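Local coordinates for inositol 2-dehydrogenase (Sinorhizobium meliloti, PDB 4HKT), which catalyses the NAD(+)-dependent oxidation of myo-inositol to scyllo-inosose (2-keto-myo-inositol), the first step of myo-inositol degradation to acetyl-CoA, at residues Gly167-Met172 with Val191-Ala196; Asp160-Ser165 with Ala206-Ser211; Val17-Val22 with Ala28-Val33. One frame throughout, in Å; residues are numbered along the deposited sequence.

Contact 1: Gly167-Met172 with Val191-Ala196; sequences GIFRDM and VTATAA. With EDO (1,2-ethanediol), chain X.
F169 reaches from the first turn of helix 168-184 to strand 188-196 and carries the contact with the far end of its ring. F169 CZ comes within 4.2 Å of A193 CB and 4.4 Å of A195 CB, two methyls that both point toward the helix and approach the ring obliquely. Between them the strand's backbone comes up to the ring edge, with T194 O near the ring plane and 4.2 Å from F169 CZ. The first torsion of F169 (chi1 -68°) places CG beside the backbone N and opposite the carbonyl carbon, with CZ leading toward the strand. I168 CG2, one residue earlier, lies above one face of the ring, offset toward its rim. The CB of T194 points away from the helix, and its OG1 hydrogen-bonds Q223 of the second subunit. The axes of segments 168-172 and 191-196 approach to 12.1 Å and run nearly at right angles (98°); the ring meets the strand from A193 to A195. The same ring also packs on V212 of the neighbouring strand 211-218 and on A318 and V319 of helix 305-324, where helix 168-184 lies against the C-terminal domain's mixed sheet.

Contact 2: Asp160-Ser165 with Ala206-Ser211; sequences DYIKRS and AGDYDS. With EDO (1,2-ethanediol), chain Y.
I162 and K163 meet A206 and D208 in a small, partly buried contact between the last turn of helix 159-163 and the loop that leaves helix 201-205. That second helix ends in a Schellman motif, with G207 at positive phi turning the chain away toward strand 211-218. I162 CG2 touches both A206 and D208. This branch stands anti to the backbone N (chi1, defined on CG1, is -73°), which puts I162 CG2 4.0 Å from A206 CB and 3.6 Å from D208 OD2. The A206 methyl is shared with K163, whose aliphatic stem passes on the solvent side, K163 CE lying 4.2 Å from A206 CB.

No direct hydrogen bond joins the segments, but a water does: it donates to S165 OG at 2.9 Å and to D208 OD2 at 2.8 Å. S165 OG in turn donates to I162 O at 2.6 Å, in the carbonyl plane on a lone pair, and S165 N hydrogen-bonds that same oxygen. A molecule of 1,2-ethanediol, probably from the crystallisation liquor, sits between I162 O and A206 O, its O2 donating to A206 O at 2.7 Å.

The D208 carboxylate divides its duties. OD2 accepts from the water and lies against I162 CG2, while OD1 accepts from I168 N, where a negative charge would probably suit the start of helix 168-184.

Contact 3: Val17-Val22 with Ala28-Val33; sequences VHAKAV and ARLVAV. With NA (sodium ion), chain C.
The carbonyl oxygen of A28, whose methyl lies against V22, binds a sodium ion, with A28 O 2.4 Å from the metal. S23 O and N25 O complete the protein ligands, so the ion is held by backbone carbonyls from the end of helix 13-24, the turn after it and the start of strand 28-34.

Next to this site the contact has no hydrogen bond, is made mostly by methyl groups and centres on V22. V22 CG1, anti to the backbone N (chi1 164°), reaches toward the strand and lies 3.9 Å from L30 N and 4.0 Å from L30 CB, the two side chains crossing at about a right angle. V22 CG1 is also 4.2 Å from A28 CB, so one branch bridges two residues that face the helix. A28 CB lies 3.9 Å from V22 O. One turn back, A19 CB touches L30 CD2 at 4.3 Å and extends the seam along the helix, while the CB of R29 points away. V22, A28 and A19 also pack on strand 4-9, through F6 and L8.

This is the first beta-alpha-beta unit of the Rossmann fold; segments 17-22 and 28-33 run at 133°. Hydrocarbon fills the helix-strand interface, and three backbone carbonyls bind sodium at its end, where the ion's positive charge would be expected to offset their gathered negative ends.

Contacts 1 and 2 belong to the C-terminal domain and touch each other: Y161 OH meets D171 OD1, and A195 packs on Y209. Contact 1 is nested in the loop closed by contact 2, and helices 159-163 and 168-184 follow one another. Contact 3 lies in the NAD-binding domain, its centre about 33 Å from that of contact 1 and 30 Å from that of contact 2. Contacts 1 and 3 are both buried helix-on-strand packings, one led by an aromatic ring, the other by a branched aliphatic residue. Contact 2, less buried, joins a helix end to irregular chain and adds water and carboxylate to its hydrocarbon; in contact 3 the polar feature is the sodium at one end.

Contact 1: Gly167-Met172 with Val191-Ala196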
loop_
_atom_site.group_PDB
_atom_site.type_symbol
_atom_site.label_atom_id
_atom_site.label_comp_id
_atom_site.label_asym_id
_atom_site.label_seq_id
_atom_site.Cartn_x
_atom_site.Cartn_y
_atom_site.Cartn_z
ATOM N N GLY B 167 -26.206 -4.313 -25.039
ATOM C CA GLY B 167 -24.791 -4.180 -25.333
ATOM C C GLY B 167 -24.027 -3.576 -24.180
ATOM O O GLY B 167 -24.623 -3.083 -23.211
ATOM N N ILE B 168 -22.699 -3.685 -24.266
ATOM C CA ILE B 168 -21.844 -3.413 -23.129
ATOM C C ILE B 168 -22.043 -1.994 -22.580
ATOM O O ILE B 168 -22.036 -1.786 -21.347
ATOM C CB ILE B 168 -20.359 -3.671 -23.472
ATOM C CG1 ILE B 168 -19.487 -3.542 -22.234
ATOM C CG2 ILE B 168 -19.851 -2.670 -24.523
ATOM C CD1 ILE B 168 -18.104 -4.092 -22.459
ATOM N N PHE B 169 -22.299 -1.025 -23.455
ATOM C CA PHE B 169 -22.450 0.368 -22.979
ATOM C C PHE B 169 -23.703 0.541 -22.151
ATOM O O PHE B 169 -23.683 1.211 -21.128
ATOM C CB PHE B 169 -22.441 1.330 -24.139
ATOM C CG PHE B 169 -21.096 1.414 -24.840
ATOM C CD1 PHE B 169 -19.975 1.878 -24.152
ATOM C CD2 PHE B 169 -20.962 1.062 -26.174
ATOM C CE1 PHE B 169 -18.752 1.980 -24.781
ATOM C CE2 PHE B 169 -19.731 1.148 -26.808
ATOM C CZ PHE B 169 -18.621 1.618 -26.109
ATOM N N ARG B 170 -24.795 -0.083 -22.600
ATOM C CA ARG B 170 -26.070 -0.031 -21.882
ATOM C C ARG B 170 -26.100 -0.926 -20.656
ATOM O O ARG B 170 -26.795 -0.628 -19.693
ATOM C CB ARG B 170 -27.236 -0.337 -22.824
ATOM C CG ARG B 170 -27.294 0.614 -24.005
ATOM C CD ARG B 170 -28.614 0.543 -24.772
ATOM N NE ARG B 170 -28.652 1.424 -25.946
ATOM C CZ ARG B 170 -28.210 1.124 -27.160
ATOM N NH1 ARG B 170 -27.665 -0.052 -27.404
ATOM N NH2 ARG B 170 -28.309 2.031 -28.147
ATOM N N ASP B 171 -25.334 -2.009 -20.676
ATOM C CA ASP B 171 -25.432 -3.029 -19.637
ATOM C C ASP B 171 -24.384 -2.882 -18.552
ATOM O O ASP B 171 -24.687 -3.139 -17.371
ATOM C CB ASP B 171 -25.353 -4.440 -20.208
ATOM C CG ASP B 171 -25.491 -5.519 -19.128
ATOM O OD1 ASP B 171 -26.609 -5.663 -18.614
ATOM O OD2 ASP B 171 -24.507 -6.225 -18.796
HETATM N N MSE B 172 -23.156 -2.513 -18.929
HETATM C CA MSE B 172 -22.046 -2.443 -17.976
HETATM C C MSE B 172 -21.635 -1.003 -17.754
HETATM O O MSE B 172 -21.649 -0.499 -16.629
HETATM C CB MSE B 172 -20.874 -3.219 -18.551
HETATM C CG MSE B 172 -19.666 -3.188 -17.627
HETATM SE SE MSE B 172 -18.170 -4.216 -18.380
HETATM C CE MSE B 172 -17.011 -3.754 -16.881
ATOM N N VAL B 191 -19.561 12.741 -25.844
ATOM C CA VAL B 191 -19.070 11.382 -25.626
ATOM C C VAL B 191 -18.238 10.921 -26.812
ATOM O O VAL B 191 -18.659 11.065 -27.941
ATOM C CB VAL B 191 -20.232 10.424 -25.458
ATOM C CG1 VAL B 191 -19.719 9.006 -25.225
ATOM C CG2 VAL B 191 -21.072 10.863 -24.286
ATOM N N THR B 192 -17.058 10.395 -26.553
ATOM C CA THR B 192 -16.324 9.736 -27.606
ATOM C C THR B 192 -15.821 8.400 -27.071
ATOM O O THR B 192 -15.427 8.277 -25.887
ATOM C CB THR B 192 -15.229 10.663 -28.207
ATOM O OG1 THR B 192 -14.801 10.135 -29.483
ATOM C CG2 THR B 192 -14.088 10.804 -27.273
ATOM N N ALA B 193 -15.900 7.382 -27.913
ATOM C CA ALA B 193 -15.697 6.014 -27.445
ATOM C C ALA B 193 -15.051 5.125 -28.478
ATOM O O ALA B 193 -15.143 5.372 -29.682
ATOM C CB ALA B 193 -17.021 5.394 -27.074
ATOM N N THR B 194 -14.361 4.114 -27.981
ATOM C CA THR B 194 -13.815 3.075 -28.841
ATOM C C THR B 194 -14.228 1.741 -28.260
ATOM O O THR B 194 -14.512 1.634 -27.070
ATOM C CB THR B 194 -12.293 3.134 -28.907
ATOM O OG1 THR B 194 -11.769 3.061 -27.586
ATOM C CG2 THR B 194 -11.818 4.437 -29.593
ATOM N N ALA B 195 -14.187 0.709 -29.089
ATOM C CA ALA B 195 -14.616 -0.629 -28.658
ATOM C C ALA B 195 -13.960 -1.722 -29.496
ATOM O O ALA B 195 -13.525 -1.490 -30.624
ATOM C CB ALA B 195 -16.126 -0.758 -28.774
ATOM N N ALA B 196 -13.894 -2.905 -28.918
ATOM C CA ALA B 196 -13.408 -4.071 -29.614
ATOM C C ALA B 196 -13.925 -5.357 -28.899
ATOM O O ALA B 196 -14.475 -5.322 -27.782
ATOM C CB ALA B 196 -11.891 -4.083 -29.624
HETATM C C1 EDO X . -23.267 -7.316 -15.982
HETATM O O1 EDO X . -24.372 -7.680 -16.810
HETATM C C2 EDO X . -22.999 -5.807 -15.998
HETATM O O2 EDO X . -21.639 -5.565 -15.633
#

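Contact 2: Asp160-Ser165 with Ala206-Ser211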
loop_
_atom_site.group_PDB
_atom_site.type_symbol
_atom_site.label_atom_id
_atom_site.label_comp_id
_atom_site.label_asym_id
_atom_site.label_seq_id
_atom_site.Cartn_x
_atom_site.Cartn_y
_atom_site.Cartn_z
ATOM N N ASP B 160 -26.903 -15.568 -24.438
ATOM C CA ASP B 160 -28.362 -15.328 -24.363
ATOM C C ASP B 160 -28.656 -14.021 -23.559
ATOM O O ASP B 160 -29.525 -13.214 -23.924
ATOM C CB ASP B 160 -29.116 -16.539 -23.772
ATOM C CG ASP B 160 -28.598 -16.958 -22.393
ATOM O OD1 ASP B 160 -27.637 -16.342 -21.894
ATOM O OD2 ASP B 160 -29.120 -17.937 -21.810
ATOM N N TYR B 161 -27.882 -13.792 -22.511
ATOM C CA TYR B 161 -27.985 -12.551 -21.751
ATOM C C TYR B 161 -27.507 -11.357 -22.605
ATOM O O TYR B 161 -28.169 -10.330 -22.683
ATOM C CB TYR B 161 -27.153 -12.635 -20.467
ATOM C CG TYR B 161 -27.269 -11.355 -19.689
ATOM C CD1 TYR B 161 -28.228 -11.212 -18.666
ATOM C CD2 TYR B 161 -26.479 -10.249 -20.019
ATOM C CE1 TYR B 161 -28.377 -9.999 -17.986
ATOM C CE2 TYR B 161 -26.594 -9.057 -19.332
ATOM C CZ TYR B 161 -27.544 -8.922 -18.327
ATOM O OH TYR B 161 -27.656 -7.724 -17.680
ATOM N N ILE B 162 -26.342 -11.499 -23.227
ATOM C CA ILE B 162 -25.831 -10.432 -24.122
ATOM C C ILE B 162 -26.871 -9.932 -25.110
ATOM O O ILE B 162 -27.114 -8.719 -25.204
ATOM C CB ILE B 162 -24.557 -10.877 -24.805
ATOM C CG1 ILE B 162 -23.445 -10.868 -23.738
ATOM C CG2 ILE B 162 -24.226 -9.950 -25.983
ATOM C CD1 ILE B 162 -22.219 -11.613 -24.122
ATOM N N LYS B 163 -27.506 -10.857 -25.831
ATOM C CA LYS B 163 -28.517 -10.501 -26.836
ATOM C C LYS B 163 -29.681 -9.705 -26.313
ATOM O O LYS B 163 -30.279 -8.984 -27.062
ATOM C CB LYS B 163 -29.034 -11.742 -27.577
ATOM C CG LYS B 163 -28.033 -12.219 -28.611
ATOM C CD LYS B 163 -28.385 -13.565 -29.208
ATOM C CE LYS B 163 -27.419 -13.871 -30.350
ATOM N NZ LYS B 163 -27.388 -15.316 -30.712
ATOM N N ARG B 164 -30.014 -9.806 -25.036
ATOM C CA ARG B 164 -31.136 -9.004 -24.529
ATOM C C ARG B 164 -30.681 -7.834 -23.633
ATOM O O ARG B 164 -31.497 -7.198 -22.966
ATOM C CB ARG B 164 -32.150 -9.892 -23.791
ATOM C CG ARG B 164 -31.628 -10.596 -22.558
ATOM C CD ARG B 164 -32.723 -11.478 -21.958
ATOM N NE ARG B 164 -32.152 -12.691 -21.431
ATOM C CZ ARG B 164 -31.739 -12.843 -20.186
ATOM N NH1 ARG B 164 -31.860 -11.850 -19.320
ATOM N NH2 ARG B 164 -31.200 -13.991 -19.819
ATOM N N SER B 165 -29.379 -7.543 -23.643
ATOM C CA SER B 165 -28.774 -6.634 -22.656
ATOM C C SER B 165 -28.663 -5.191 -23.127
ATOM O O SER B 165 -28.362 -4.304 -22.318
ATOM C CB SER B 165 -27.381 -7.130 -22.260
ATOM O OG SER B 165 -26.433 -6.983 -23.331
ATOM N N ALA B 206 -22.359 -12.142 -31.410
ATOM C CA ALA B 206 -23.659 -11.699 -30.894
ATOM C C ALA B 206 -23.942 -10.202 -31.140
ATOM O O ALA B 206 -24.980 -9.705 -30.762
ATOM C CB ALA B 206 -23.767 -12.012 -29.399
ATOM N N GLY B 207 -23.021 -9.482 -31.759
ATOM C CA GLY B 207 -23.243 -8.050 -32.000
ATOM C C GLY B 207 -22.807 -7.101 -30.878
ATOM O O GLY B 207 -23.211 -5.933 -30.874
ATOM N N ASP B 208 -21.944 -7.569 -29.974
ATOM C CA ASP B 208 -21.541 -6.782 -28.817
ATOM C C ASP B 208 -20.003 -6.620 -28.824
ATOM O O ASP B 208 -19.317 -7.186 -29.639
ATOM C CB ASP B 208 -22.022 -7.442 -27.519
ATOM C CG ASP B 208 -22.128 -6.477 -26.355
ATOM O OD1 ASP B 208 -22.007 -5.214 -26.544
ATOM O OD2 ASP B 208 -22.336 -6.984 -25.219
ATOM N N TYR B 209 -19.504 -5.823 -27.888
ATOM C CA TYR B 209 -18.117 -5.619 -27.701
ATOM C C TYR B 209 -17.833 -6.046 -26.285
ATOM O O TYR B 209 -18.742 -6.033 -25.428
ATOM C CB TYR B 209 -17.786 -4.114 -27.883
ATOM C CG TYR B 209 -17.988 -3.554 -29.287
ATOM C CD1 TYR B 209 -17.071 -3.821 -30.303
ATOM C CD2 TYR B 209 -19.064 -2.707 -29.580
ATOM C CE1 TYR B 209 -17.236 -3.313 -31.589
ATOM C CE2 TYR B 209 -19.230 -2.185 -30.857
ATOM C CZ TYR B 209 -18.314 -2.496 -31.852
ATOM O OH TYR B 209 -18.485 -1.939 -33.101
ATOM N N ASP B 210 -16.564 -6.309 -25.988
ATOM C CA ASP B 210 -16.171 -6.708 -24.630
ATOM C C ASP B 210 -15.099 -5.870 -23.942
ATOM O O ASP B 210 -14.789 -6.105 -22.766
ATOM C CB ASP B 210 -15.792 -8.196 -24.605
ATOM C CG ASP B 210 -14.546 -8.509 -25.437
ATOM O OD1 ASP B 210 -13.583 -7.670 -25.496
ATOM O OD2 ASP B 210 -14.537 -9.628 -26.039
ATOM N N SER B 211 -14.537 -4.903 -24.657
ATOM C CA SER B 211 -13.458 -4.057 -24.176
ATOM C C SER B 211 -13.659 -2.656 -24.773
ATOM O O SER B 211 -13.643 -2.484 -26.007
ATOM C CB SER B 211 -12.114 -4.605 -24.640
ATOM O OG SER B 211 -11.945 -5.950 -24.220
HETATM C C1 EDO Y . -26.000 -6.289 -27.698
HETATM O O1 EDO Y . -26.878 -5.278 -28.211
HETATM C C2 EDO Y . -26.407 -7.611 -28.313
HETATM O O2 EDO Y . -26.203 -7.573 -29.723
HETATM O O HOH W 1 -23.613 -6.551 -22.812
#

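Contact 3: Val17-Val22 with Ala28-Val33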
loop_
_atom_site.group_PDB
_atom_site.type_symbol
_atom_site.label_atom_id
_atom_site.label_comp_id
_atom_site.label_asym_id
_atom_site.label_seq_id
_atom_site.Cartn_x
_atom_site.Cartn_y
_atom_site.Cartn_z
ATOM N N VAL B 17 -29.912 -10.259 -3.255
ATOM C CA VAL B 17 -29.099 -9.242 -2.618
ATOM C C VAL B 17 -29.995 -8.192 -1.959
ATOM O O VAL B 17 -29.718 -7.732 -0.840
ATOM C CB VAL B 17 -28.157 -8.585 -3.646
ATOM C CG1 VAL B 17 -27.627 -7.275 -3.132
ATOM C CG2 VAL B 17 -27.009 -9.528 -4.014
ATOM N N HIS B 18 -31.065 -7.802 -2.654
ATOM C CA HIS B 18 -32.051 -6.877 -2.078
ATOM C C HIS B 18 -32.886 -7.481 -0.955
ATOM O O HIS B 18 -33.215 -6.805 -0.006
ATOM C CB HIS B 18 -32.954 -6.311 -3.165
ATOM C CG HIS B 18 -32.239 -5.385 -4.080
ATOM N ND1 HIS B 18 -31.744 -4.172 -3.657
ATOM C CD2 HIS B 18 -31.872 -5.516 -5.374
ATOM C CE1 HIS B 18 -31.142 -3.572 -4.667
ATOM N NE2 HIS B 18 -31.196 -4.374 -5.718
ATOM N N ALA B 19 -33.230 -8.750 -1.078
ATOM C CA ALA B 19 -33.882 -9.462 -0.002
ATOM C C ALA B 19 -33.052 -9.315 1.278
ATOM O O ALA B 19 -33.575 -8.937 2.349
ATOM C CB ALA B 19 -34.033 -10.935 -0.373
ATOM N N LYS B 20 -31.752 -9.597 1.157
ATOM C CA LYS B 20 -30.823 -9.477 2.287
ATOM C C LYS B 20 -30.800 -8.062 2.838
ATOM O O LYS B 20 -30.808 -7.872 4.056
ATOM C CB LYS B 20 -29.397 -9.888 1.888
ATOM C CG LYS B 20 -28.365 -9.654 2.992
ATOM C CD LYS B 20 -27.029 -10.336 2.727
ATOM C CE LYS B 20 -26.256 -10.471 4.043
ATOM N NZ LYS B 20 -24.834 -10.876 3.881
ATOM N N ALA B 21 -30.746 -7.064 1.959
ATOM C CA ALA B 21 -30.627 -5.676 2.432
ATOM C C ALA B 21 -31.926 -5.195 3.079
ATOM O O ALA B 21 -31.899 -4.448 4.045
ATOM C CB ALA B 21 -30.220 -4.748 1.301
ATOM N N VAL B 22 -33.068 -5.604 2.520
ATOM C CA VAL B 22 -34.364 -5.216 3.082
ATOM C C VAL B 22 -34.512 -5.870 4.436
ATOM O O VAL B 22 -34.877 -5.211 5.415
ATOM C CB VAL B 22 -35.534 -5.662 2.194
ATOM C CG1 VAL B 22 -36.850 -5.603 2.958
ATOM C CG2 VAL B 22 -35.604 -4.788 0.956
ATOM N N ALA B 28 -37.725 -1.828 7.953
ATOM C CA ALA B 28 -38.375 -2.458 6.803
ATOM C C ALA B 28 -38.686 -3.901 7.064
ATOM O O ALA B 28 -37.950 -4.562 7.796
ATOM C CB ALA B 28 -37.467 -2.367 5.587
ATOM N N ARG B 29 -39.750 -4.396 6.437
ATOM C CA ARG B 29 -40.096 -5.815 6.490
ATOM C C ARG B 29 -40.352 -6.340 5.090
ATOM O O ARG B 29 -41.087 -5.732 4.318
ATOM C CB ARG B 29 -41.362 -6.052 7.347
ATOM C CG ARG B 29 -41.754 -7.533 7.503
ATOM C CD ARG B 29 -43.133 -7.761 8.135
ATOM N NE ARG B 29 -43.311 -6.995 9.374
ATOM C CZ ARG B 29 -44.020 -5.868 9.502
ATOM N NH1 ARG B 29 -44.673 -5.344 8.473
ATOM N NH2 ARG B 29 -44.085 -5.262 10.686
ATOM N N LEU B 30 -39.783 -7.494 4.785
ATOM C CA LEU B 30 -40.085 -8.184 3.553
ATOM C C LEU B 30 -41.342 -9.036 3.758
ATOM O O LEU B 30 -41.347 -9.984 4.543
ATOM C CB LEU B 30 -38.910 -9.056 3.125
ATOM C CG LEU B 30 -39.100 -9.774 1.796
ATOM C CD1 LEU B 30 -39.288 -8.773 0.662
ATOM C CD2 LEU B 30 -37.902 -10.651 1.514
ATOM N N VAL B 31 -42.396 -8.675 3.035
ATOM C CA VAL B 31 -43.735 -9.259 3.175
ATOM C C VAL B 31 -43.997 -10.292 2.087
ATOM O O VAL B 31 -44.518 -11.369 2.375
ATOM C CB VAL B 31 -44.811 -8.146 3.088
ATOM C CG1 VAL B 31 -46.220 -8.722 3.065
ATOM C CG2 VAL B 31 -44.644 -7.166 4.236
ATOM N N ALA B 32 -43.641 -9.970 0.840
ATOM C CA ALA B 32 -43.981 -10.823 -0.292
ATOM C C ALA B 32 -42.890 -10.878 -1.346
ATOM O O ALA B 32 -42.225 -9.879 -1.607
ATOM C CB ALA B 32 -45.283 -10.365 -0.918
ATOM N N VAL B 33 -42.685 -12.063 -1.909
ATOM C CA VAL B 33 -41.821 -12.249 -3.065
ATOM C C VAL B 33 -42.635 -12.783 -4.232
ATOM O O VAL B 33 -43.559 -13.567 -4.033
ATOM C CB VAL B 33 -40.715 -13.275 -2.795
ATOM C CG1 VAL B 33 -39.797 -13.416 -4.016
ATOM C CG2 VAL B 33 -39.922 -12.863 -1.577
HETATM NA NA NA C . -36.033 -5.906 8.240
#